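Local coordinates for protein class B carbapenemase GOB-18 (Elizabethkingia meningoseptica, PDB 5K0W) that probably hydrolyses beta-lactam antibiotics, including carbapenems, as a class B3 metallo-beta-lactamase with two zinc ions in its active site, at residues 65-70 / 94-99; 167-172 / 180-185; 234-239 / 261-266. All blocks are in the same frame, centred on the assembly; numbering follows the deposited sequence.

Overall arrangement
The three contacts follow one another along the chain and are spread over the two sheets of the metallo-beta-lactamase fold. Contact 1 lies in the seven-stranded sheet and ends in the metal-binding loop, where Gln98 binds one zinc ion with His100 and His175. Contact 2 is a hairpin of the five-stranded sheet, with its centre about 13 Å from that of contact 1. The two touch: Thr97 O probably accepts a hydrogen bond from Cys180 N at 2.8 Å. Contact 3 lies at an edge strand, 236-239, of the same five-stranded sheet, about 14 Å between centres from contact 2. Ile183 CD1 packs on Phe234 CB there, at 4.2 Å.

Contact 1: 65-70 / 94-99; sequences LINTGT and LLLTQA. With ZN (zinc ion), chain D.
Residues 65-70 and 94-99 form a buried parallel strand contact at the C-terminal ends of strands 62-66 and 91-95, the two strands of a beta-alpha-beta crossover. Leu65 pairs with Leu94 and Ile66 with Leu95. Leu95 N donates to Leu65 O at 2.8 Å, and Asn67 N donates to Leu95 O at 2.9 Å. Side chains pack on both faces. On one, the CD2 methyls of Leu65 and Leu94 meet at 4.1 Å. On the other, Ile66 CG1 lies against Leu95 CB, while Ile66 CG2 reaches the methyl of Thr97 at 3.9 Å.

Beyond the strands, the Asn67 amide takes over the pairing. Its CG lies anti to the carbonyl carbon (chi1 -55°), which carries the amide across to Thr97. OD1 accepts from Thr97 N at 2.9 Å, on a lone pair in the carbonyl plane. ND2 donates to Thr97 OG1 at 2.7 Å, with the hydroxyl close to the amide plane. These two bonds fix the rotation of the amide and tie Thr97 by backbone and side chain. The next residue, Gln98, binds a zinc ion through OE1 at 2.0 Å. Two waters complete that site with His100 and His175. A glutamine ligand here is unusual, since most B3 enzymes have histidine. Asn67 and Thr97 thus probably help to position the start of the metal-binding loop.

Outside the pair, Thr97 OG1 is also hydrogen-bonded to Ser240, and Gln98 NE2 to Asn199. Strand 117-121 continues the sheet beyond Leu94 and Leu95. Leu94 and Leu96 also pack on helix 107-114, and Asn67 rests on His103 of helix 101-104, a ligand of the second zinc ion.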
loop_
_atom_site.group_PDB
_atom_site.type_symbol
_atom_site.label_atom_id
_atom_site.label_comp_id
_atom_site.label_asym_id
_atom_site.label_seq_id
_atom_site.Cartn_x
_atom_site.Cartn_y
_atom_site.Cartn_z
ATOM N N LEU A 65 6.821 -7.730 -3.733
ATOM C CA LEU A 65 5.769 -7.664 -2.740
ATOM C C LEU A 65 5.484 -6.197 -2.382
ATOM O O LEU A 65 6.397 -5.473 -1.965
ATOM C CB LEU A 65 6.103 -8.500 -1.503
ATOM C CG LEU A 65 4.958 -8.673 -0.506
ATOM C CD1 LEU A 65 4.013 -9.767 -0.951
ATOM C CD2 LEU A 65 5.492 -8.955 0.886
ATOM N N ILE A 66 4.224 -5.756 -2.608
ATOM C CA ILE A 66 3.774 -4.411 -2.242
ATOM C C ILE A 66 2.912 -4.556 -0.989
ATOM O O ILE A 66 1.932 -5.299 -1.020
ATOM C CB ILE A 66 3.036 -3.653 -3.380
ATOM C CG1 ILE A 66 3.860 -3.616 -4.659
ATOM C CG2 ILE A 66 2.648 -2.245 -2.945
ATOM C CD1 ILE A 66 3.140 -4.163 -5.772
ATOM N N ASN A 67 3.295 -3.869 0.111
ATOM C CA ASN A 67 2.627 -3.854 1.437
ATOM C C ASN A 67 2.683 -5.155 2.252
ATOM O O ASN A 67 2.691 -6.236 1.657
ATOM C CB ASN A 67 1.224 -3.234 1.409
ATOM C CG ASN A 67 1.194 -1.843 0.829
ATOM O OD1 ASN A 67 2.217 -1.157 0.674
ATOM N ND2 ASN A 67 0.009 -1.410 0.471
ATOM N N THR A 68 2.742 -5.043 3.618
ATOM C CA THR A 68 2.900 -6.208 4.485
ATOM C C THR A 68 1.991 -6.399 5.709
ATOM O O THR A 68 2.342 -7.246 6.545
ATOM C CB THR A 68 4.341 -6.277 5.051
ATOM O OG1 THR A 68 4.512 -5.314 6.107
ATOM C CG2 THR A 68 5.435 -6.235 3.991
ATOM N N GLY A 69 0.923 -5.621 5.890
ATOM C CA GLY A 69 0.105 -5.768 7.103
ATOM C C GLY A 69 0.870 -5.481 8.397
ATOM O O GLY A 69 2.019 -5.042 8.338
ATOM N N THR A 70 0.267 -5.771 9.588
ATOM C CA THR A 70 0.887 -5.551 10.915
ATOM C C THR A 70 2.005 -6.569 11.162
ATOM O O THR A 70 2.324 -7.336 10.257
ATOM C CB THR A 70 -0.169 -5.605 12.028
ATOM O OG1 THR A 70 -0.785 -6.893 12.025
ATOM C CG2 THR A 70 -1.206 -4.503 11.915
ATOM N N LEU A 94 10.770 -5.212 -2.285
ATOM C CA LEU A 94 9.714 -4.862 -1.338
ATOM C C LEU A 94 9.282 -3.407 -1.602
ATOM O O LEU A 94 10.144 -2.530 -1.685
ATOM C CB LEU A 94 10.205 -5.038 0.114
ATOM C CG LEU A 94 10.416 -6.487 0.562
ATOM C CD1 LEU A 94 11.465 -6.590 1.644
ATOM C CD2 LEU A 94 9.101 -7.115 1.008
ATOM N N LEU A 95 7.966 -3.165 -1.795
ATOM C CA LEU A 95 7.401 -1.826 -2.054
ATOM C C LEU A 95 6.292 -1.440 -1.055
ATOM O O LEU A 95 5.724 -2.311 -0.392
ATOM C CB LEU A 95 6.943 -1.647 -3.515
ATOM C CG LEU A 95 7.995 -1.909 -4.616
ATOM C CD1 LEU A 95 7.348 -1.950 -5.993
ATOM C CD2 LEU A 95 9.076 -0.850 -4.621
ATOM N N LEU A 96 6.006 -0.126 -0.942
ATOM C CA LEU A 96 5.060 0.451 0.012
ATOM C C LEU A 96 4.131 1.472 -0.597
ATOM O O LEU A 96 4.582 2.304 -1.380
ATOM C CB LEU A 96 5.863 1.196 1.089
ATOM C CG LEU A 96 6.112 0.521 2.422
ATOM C CD1 LEU A 96 6.786 1.490 3.358
ATOM C CD2 LEU A 96 4.812 0.010 3.036
ATOM N N THR A 97 2.875 1.512 -0.143
ATOM C CA THR A 97 1.947 2.547 -0.607
ATOM C C THR A 97 1.826 3.676 0.423
ATOM O O THR A 97 1.375 4.766 0.069
ATOM C CB THR A 97 0.580 1.971 -1.024
ATOM O OG1 THR A 97 -0.004 1.283 0.082
ATOM C CG2 THR A 97 0.662 1.074 -2.254
ATOM N N GLN A 98 2.217 3.409 1.695
ATOM C CA GLN A 98 2.171 4.345 2.817
ATOM C C GLN A 98 3.000 3.796 3.998
ATOM O O GLN A 98 3.013 2.581 4.218
ATOM C CB GLN A 98 0.713 4.641 3.250
ATOM C CG GLN A 98 -0.120 3.400 3.549
ATOM C CD GLN A 98 -1.384 3.727 4.301
ATOM O OE1 GLN A 98 -1.358 3.963 5.517
ATOM N NE2 GLN A 98 -2.532 3.678 3.601
ATOM N N ALA A 99 3.682 4.693 4.757
ATOM C CA ALA A 99 4.542 4.318 5.895
ATOM C C ALA A 99 3.839 4.307 7.250
ATOM O O ALA A 99 4.217 5.040 8.174
ATOM C CB ALA A 99 5.805 5.174 5.937
HETATM ZN ZN ZN D . -2.523 4.759 6.984
HETATM O O HOH W 1 -4.175 3.563 6.603
HETATM O O HOH W 2 -3.758 5.330 8.725
#

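Contact 2: 167-172 / 180-185; sequences LTLLHH and CSFIFE
Strands 165-171 and 180-187 pair as an antiparallel hairpin, and Thr168-Ile183 and Leu170-Ser181 are its hydrogen-bonded pairs. Thr168 N reaches Ile183 O at 3.0 Å, and Leu170 N reaches Ser181 O at 2.8 Å. Each pair is closed by the reciprocal bond.

Apolar contacts divide between the faces. On one, Leu169 CD1 touches Phe182 CE1 at 3.6 Å and also meets Cys180 SG. Leu167 spreads its two methyls: CD2 lies against Phe182 CB, and CD1 against Phe184 CB at 3.7 Å. On the opposite face, Leu170 CD1 meets Ile183 CG2 at 3.7 Å.

Side-chain polar contacts lie on this second face too. Ser181 OG meets the edge of the His172 imidazole in its plane, 2.7 Å from ND1. Either atom could be the donor. A chi1 of -68° places the ring beside the backbone N, and chi2 154° turns its ND1 edge to the serine. Leu170 O sits above one face of the ring, toward its rim. Farther along, a water links Thr168 OG1 and Ile183 O, and Lys159 also bonds the Thr168 hydroxyl.

Ser181 OG also bonds the backbone N of Asn199, so the hydroxyl has two partners. The contact thus combines four backbone hydrogen bonds and apolar packing with one buried serine-histidine bond, which holds the imidazole where the strand ends, shortly before the zinc ligand His175.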
loop_
_atom_site.group_PDB
_atom_site.type_symbol
_atom_site.label_atom_id
_atom_site.label_comp_id
_atom_site.label_asym_id
_atom_site.label_seq_id
_atom_site.Cartn_x
_atom_site.Cartn_y
_atom_site.Cartn_z
ATOM N N LEU A 167 7.000 -1.244 -13.071
ATOM C CA LEU A 167 6.096 -0.502 -12.210
ATOM C C LEU A 167 6.515 0.951 -12.185
ATOM O O LEU A 167 7.711 1.255 -12.157
ATOM C CB LEU A 167 6.146 -1.067 -10.785
ATOM C CG LEU A 167 5.007 -1.980 -10.377
ATOM C CD1 LEU A 167 5.182 -3.342 -10.956
ATOM C CD2 LEU A 167 4.979 -2.139 -8.897
ATOM N N THR A 168 5.540 1.854 -12.182
ATOM C CA THR A 168 5.808 3.283 -12.105
ATOM C C THR A 168 5.262 3.757 -10.780
ATOM O O THR A 168 4.098 3.477 -10.461
ATOM C CB THR A 168 5.187 4.048 -13.304
ATOM O OG1 THR A 168 5.725 3.539 -14.513
ATOM C CG2 THR A 168 5.449 5.544 -13.253
ATOM N N LEU A 169 6.096 4.466 -10.005
ATOM C CA LEU A 169 5.673 5.029 -8.732
ATOM C C LEU A 169 4.950 6.338 -9.016
ATOM O O LEU A 169 5.482 7.200 -9.712
ATOM C CB LEU A 169 6.880 5.277 -7.810
ATOM C CG LEU A 169 6.540 5.660 -6.359
ATOM C CD1 LEU A 169 7.392 4.878 -5.369
ATOM C CD2 LEU A 169 6.656 7.156 -6.145
ATOM N N LEU A 170 3.751 6.491 -8.464
ATOM C CA LEU A 170 2.978 7.719 -8.593
ATOM C C LEU A 170 2.925 8.347 -7.196
ATOM O O LEU A 170 2.273 7.801 -6.303
ATOM C CB LEU A 170 1.555 7.449 -9.134
ATOM C CG LEU A 170 1.432 6.643 -10.444
ATOM C CD1 LEU A 170 0.009 6.218 -10.693
ATOM C CD2 LEU A 170 1.970 7.414 -11.634
ATOM N N HIS A 171 3.645 9.462 -6.998
ATOM C CA HIS A 171 3.681 10.179 -5.732
ATOM C C HIS A 171 2.296 10.762 -5.429
ATOM O O HIS A 171 1.806 11.632 -6.164
ATOM C CB HIS A 171 4.756 11.268 -5.793
ATOM C CG HIS A 171 5.012 11.983 -4.497
ATOM N ND1 HIS A 171 5.427 11.303 -3.355
ATOM C CD2 HIS A 171 4.960 13.304 -4.213
ATOM C CE1 HIS A 171 5.568 12.226 -2.419
ATOM N NE2 HIS A 171 5.298 13.439 -2.884
ATOM N N HIS A 172 1.635 10.218 -4.384
ATOM C CA HIS A 172 0.303 10.628 -3.930
ATOM C C HIS A 172 0.350 10.993 -2.431
ATOM O O HIS A 172 -0.163 10.223 -1.604
ATOM C CB HIS A 172 -0.716 9.519 -4.232
ATOM C CG HIS A 172 -0.976 9.316 -5.704
ATOM N ND1 HIS A 172 -1.397 8.098 -6.197
ATOM C CD2 HIS A 172 -0.859 10.182 -6.740
ATOM C CE1 HIS A 172 -1.503 8.252 -7.507
ATOM N NE2 HIS A 172 -1.200 9.489 -7.877
ATOM N N CYS A 180 2.063 6.663 -1.867
ATOM C CA CYS A 180 2.137 6.552 -3.315
ATOM C C CYS A 180 1.298 5.421 -3.853
ATOM O O CYS A 180 0.872 4.535 -3.110
ATOM C CB CYS A 180 3.592 6.416 -3.756
ATOM S SG CYS A 180 4.459 5.025 -2.999
ATOM N N SER A 181 1.079 5.437 -5.157
ATOM C CA SER A 181 0.361 4.372 -5.843
ATOM C C SER A 181 1.300 3.826 -6.893
ATOM O O SER A 181 2.331 4.448 -7.187
ATOM C CB SER A 181 -0.916 4.899 -6.495
ATOM O OG SER A 181 -1.790 5.491 -5.546
ATOM N N PHE A 182 0.963 2.664 -7.452
ATOM C CA PHE A 182 1.768 2.044 -8.496
ATOM C C PHE A 182 0.916 1.717 -9.697
ATOM O O PHE A 182 -0.246 1.339 -9.560
ATOM C CB PHE A 182 2.524 0.810 -7.988
ATOM C CG PHE A 182 3.474 1.105 -6.858
ATOM C CD1 PHE A 182 4.786 1.487 -7.114
ATOM C CD2 PHE A 182 3.068 0.978 -5.532
ATOM C CE1 PHE A 182 5.678 1.734 -6.061
ATOM C CE2 PHE A 182 3.952 1.253 -4.477
ATOM C CZ PHE A 182 5.252 1.625 -4.750
ATOM N N ILE A 183 1.486 1.912 -10.880
ATOM C CA ILE A 183 0.804 1.644 -12.132
ATOM C C ILE A 183 1.687 0.769 -13.005
ATOM O O ILE A 183 2.881 1.042 -13.174
ATOM C CB ILE A 183 0.230 2.939 -12.810
ATOM C CG1 ILE A 183 -0.815 2.620 -13.882
ATOM C CG2 ILE A 183 1.312 3.909 -13.325
ATOM C CD1 ILE A 183 -2.012 3.512 -13.799
ATOM N N PHE A 184 1.116 -0.335 -13.484
ATOM C CA PHE A 184 1.833 -1.292 -14.322
ATOM C C PHE A 184 0.888 -2.075 -15.213
ATOM O O PHE A 184 -0.318 -2.126 -14.970
ATOM C CB PHE A 184 2.680 -2.246 -13.451
ATOM C CG PHE A 184 1.870 -3.217 -12.635
ATOM C CD1 PHE A 184 1.316 -2.833 -11.417
ATOM C CD2 PHE A 184 1.656 -4.517 -13.083
ATOM C CE1 PHE A 184 0.546 -3.723 -10.670
ATOM C CE2 PHE A 184 0.884 -5.410 -12.341
ATOM C CZ PHE A 184 0.340 -5.011 -11.133
ATOM N N GLU A 185 1.452 -2.715 -16.226
ATOM C CA GLU A 185 0.708 -3.589 -17.110
ATOM C C GLU A 185 1.057 -5.021 -16.737
ATOM O O GLU A 185 2.178 -5.305 -16.318
ATOM C CB GLU A 185 1.070 -3.323 -18.584
ATOM C CG GLU A 185 -0.060 -3.626 -19.563
ATOM C CD GLU A 185 -0.794 -2.428 -20.153
ATOM O OE1 GLU A 185 -0.750 -1.327 -19.551
ATOM O OE2 GLU A 185 -1.424 -2.597 -21.223
HETATM O O HOH W 3 4.207 1.680 -15.713
#

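Contact 3: 234-239 / 261-266; sequences FDIWVA and LFMDKQ
The Phe234 ring carries Lys265 CD over one face, and Ile236 N lies in plane at its edge. Lys265 CG approaches Phe234 CE1 at 3.7 Å. The two side chains run past each other in opposite directions, and the lysine then bends at chi3. This brings NZ to Phe234 O, where it donates a hydrogen bond of 3.0 Å. The ammonium is too far from the ring for more than a weak cation-pi attraction.

The Trp237 indole has a water over one face, toward its rim. At its edge, NE1 donates to Asp264 O at 3.2 Å. The bond is bent, with an N-H...O angle of 136°, and the donor sits well above the carbonyl plane and not on a lone pair. A weak bond also runs from NE1 to Asp264 OD1, with the ring and carboxylate planes 28° apart. The same water donates to Trp237 O and to Asp264 OD1 and sits in plane at the edge of the Phe262 ring. Leu261 CB covers one face of that ring.

One backbone-to-backbone hydrogen bond joins the segments: Trp237 N donates to Phe262 O at 3.0 Å. Ile236 CA also lies close to that oxygen. Ile236 packs here, with CG2 on Phe262 CB at 3.8 Å and CG1 on Met263 CG at 3.7 Å. Met263 is extended beyond CG, which carries CE to the Ile236 CD1 methyl. Asp264 is the centre of an inverse gamma turn, and its OD1 also forms a salt bridge with Lys250.

The contact joins the lead-in of helix 265-284 to strand 236-239, an edge strand of the five-stranded sheet. Strand 192-198 pairs with that strand. Tyr268 of the helix meets the rings of Phe234 and Trp237, while Phe262 reaches Ile40 of strand 38-41 and Leu247 of helix 247-250.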
loop_
_atom_site.group_PDB
_atom_site.type_symbol
_atom_site.label_atom_id
_atom_site.label_comp_id
_atom_site.label_asym_id
_atom_site.label_seq_id
_atom_site.Cartn_x
_atom_site.Cartn_y
_atom_site.Cartn_z
ATOM N N PHE A 234 -6.343 3.552 -16.310
ATOM C CA PHE A 234 -6.084 2.177 -15.849
ATOM C C PHE A 234 -7.236 1.268 -16.267
ATOM O O PHE A 234 -8.331 1.757 -16.543
ATOM C CB PHE A 234 -5.948 2.152 -14.295
ATOM C CG PHE A 234 -7.144 2.687 -13.543
ATOM C CD1 PHE A 234 -8.190 1.847 -13.173
ATOM C CD2 PHE A 234 -7.226 4.032 -13.205
ATOM C CE1 PHE A 234 -9.319 2.351 -12.531
ATOM C CE2 PHE A 234 -8.344 4.527 -12.529
ATOM C CZ PHE A 234 -9.377 3.680 -12.193
ATOM N N ASP A 235 -7.017 -0.048 -16.247
ATOM C CA ASP A 235 -8.064 -1.021 -16.557
ATOM C C ASP A 235 -8.609 -1.545 -15.254
ATOM O O ASP A 235 -9.823 -1.604 -15.069
ATOM C CB ASP A 235 -7.519 -2.163 -17.426
ATOM C CG ASP A 235 -7.170 -1.717 -18.839
ATOM O OD1 ASP A 235 -7.947 -0.926 -19.420
ATOM O OD2 ASP A 235 -6.127 -2.181 -19.376
ATOM N N ILE A 236 -7.691 -1.873 -14.325
ATOM C CA ILE A 236 -7.993 -2.425 -13.009
ATOM C C ILE A 236 -7.467 -1.545 -11.892
ATOM O O ILE A 236 -6.365 -1.008 -12.008
ATOM C CB ILE A 236 -7.457 -3.877 -12.932
ATOM C CG1 ILE A 236 -8.368 -4.811 -13.732
ATOM C CG2 ILE A 236 -7.272 -4.377 -11.479
ATOM C CD1 ILE A 236 -7.859 -6.178 -13.935
ATOM N N TRP A 237 -8.245 -1.426 -10.798
ATOM C CA TRP A 237 -7.834 -0.692 -9.605
ATOM C C TRP A 237 -8.090 -1.492 -8.324
ATOM O O TRP A 237 -9.077 -2.219 -8.219
ATOM C CB TRP A 237 -8.465 0.704 -9.549
ATOM C CG TRP A 237 -9.821 0.753 -8.918
ATOM C CD1 TRP A 237 -11.014 0.466 -9.510
ATOM C CD2 TRP A 237 -10.120 1.108 -7.562
ATOM N NE1 TRP A 237 -12.041 0.606 -8.599
ATOM C CE2 TRP A 237 -11.517 0.988 -7.393
ATOM C CE3 TRP A 237 -9.338 1.504 -6.463
ATOM C CZ2 TRP A 237 -12.152 1.278 -6.179
ATOM C CZ3 TRP A 237 -9.962 1.760 -5.257
ATOM C CH2 TRP A 237 -11.353 1.671 -5.126
ATOM N N VAL A 238 -7.174 -1.366 -7.366
ATOM C CA VAL A 238 -7.197 -1.962 -6.020
ATOM C C VAL A 238 -6.633 -0.899 -5.075
ATOM O O VAL A 238 -6.172 0.137 -5.564
ATOM C CB VAL A 238 -6.447 -3.324 -5.908
ATOM C CG1 VAL A 238 -7.181 -4.426 -6.647
ATOM C CG2 VAL A 238 -5.002 -3.228 -6.374
ATOM N N ALA A 239 -6.682 -1.122 -3.744
ATOM C CA ALA A 239 -6.204 -0.143 -2.767
ATOM C C ALA A 239 -5.475 -0.795 -1.557
ATOM O O ALA A 239 -5.380 -2.026 -1.512
ATOM C CB ALA A 239 -7.364 0.739 -2.313
ATOM N N LEU A 261 -14.155 -7.892 -11.798
ATOM C CA LEU A 261 -14.637 -7.442 -10.496
ATOM C C LEU A 261 -13.913 -6.144 -10.130
ATOM O O LEU A 261 -14.494 -5.284 -9.475
ATOM C CB LEU A 261 -14.341 -8.487 -9.404
ATOM C CG LEU A 261 -15.090 -9.806 -9.463
ATOM C CD1 LEU A 261 -14.403 -10.839 -8.610
ATOM C CD2 LEU A 261 -16.561 -9.636 -9.045
ATOM N N PHE A 262 -12.650 -6.010 -10.577
ATOM C CA PHE A 262 -11.786 -4.878 -10.271
ATOM C C PHE A 262 -11.660 -3.853 -11.401
ATOM O O PHE A 262 -10.735 -3.035 -11.418
ATOM C CB PHE A 262 -10.432 -5.382 -9.723
ATOM C CG PHE A 262 -10.622 -6.499 -8.725
ATOM C CD1 PHE A 262 -11.176 -6.248 -7.470
ATOM C CD2 PHE A 262 -10.334 -7.815 -9.069
ATOM C CE1 PHE A 262 -11.410 -7.290 -6.566
ATOM C CE2 PHE A 262 -10.551 -8.855 -8.159
ATOM C CZ PHE A 262 -11.081 -8.583 -6.913
ATOM N N MET A 263 -12.653 -3.856 -12.301
ATOM C CA MET A 263 -12.739 -2.958 -13.453
ATOM C C MET A 263 -13.863 -1.946 -13.260
ATOM O O MET A 263 -14.376 -1.392 -14.235
ATOM C CB MET A 263 -12.957 -3.769 -14.728
ATOM C CG MET A 263 -11.781 -4.614 -15.083
ATOM S SD MET A 263 -12.015 -5.407 -16.673
ATOM C CE MET A 263 -10.401 -6.018 -16.925
ATOM N N ASP A 264 -14.239 -1.693 -12.000
ATOM C CA ASP A 264 -15.294 -0.755 -11.675
ATOM C C ASP A 264 -14.677 0.631 -11.521
ATOM O O ASP A 264 -14.562 1.167 -10.406
ATOM C CB ASP A 264 -16.099 -1.221 -10.440
ATOM C CG ASP A 264 -15.298 -1.468 -9.162
ATOM O OD1 ASP A 264 -14.102 -1.833 -9.268
ATOM O OD2 ASP A 264 -15.882 -1.332 -8.055
ATOM N N LYS A 265 -14.229 1.189 -12.665
ATOM C CA LYS A 265 -13.596 2.508 -12.766
ATOM C C LYS A 265 -14.434 3.614 -12.132
ATOM O O LYS A 265 -13.882 4.429 -11.404
ATOM C CB LYS A 265 -13.264 2.857 -14.222
ATOM C CG LYS A 265 -12.156 2.031 -14.834
ATOM C CD LYS A 265 -11.457 2.814 -15.937
ATOM C CE LYS A 265 -11.515 2.094 -17.259
ATOM N NZ LYS A 265 -10.591 2.701 -18.254
ATOM N N GLN A 266 -15.762 3.633 -12.372
ATOM C CA GLN A 266 -16.631 4.668 -11.805
ATOM C C GLN A 266 -16.658 4.716 -10.286
ATOM O O GLN A 266 -16.779 5.807 -9.728
ATOM C CB GLN A 266 -18.023 4.702 -12.448
ATOM C CG GLN A 266 -18.046 5.352 -13.846
ATOM C CD GLN A 266 -17.180 6.598 -13.977
ATOM O OE1 GLN A 266 -17.395 7.622 -13.316
ATOM N NE2 GLN A 266 -16.164 6.525 -14.829
HETATM O O HOH W 4 -11.742 -2.447 -7.969
#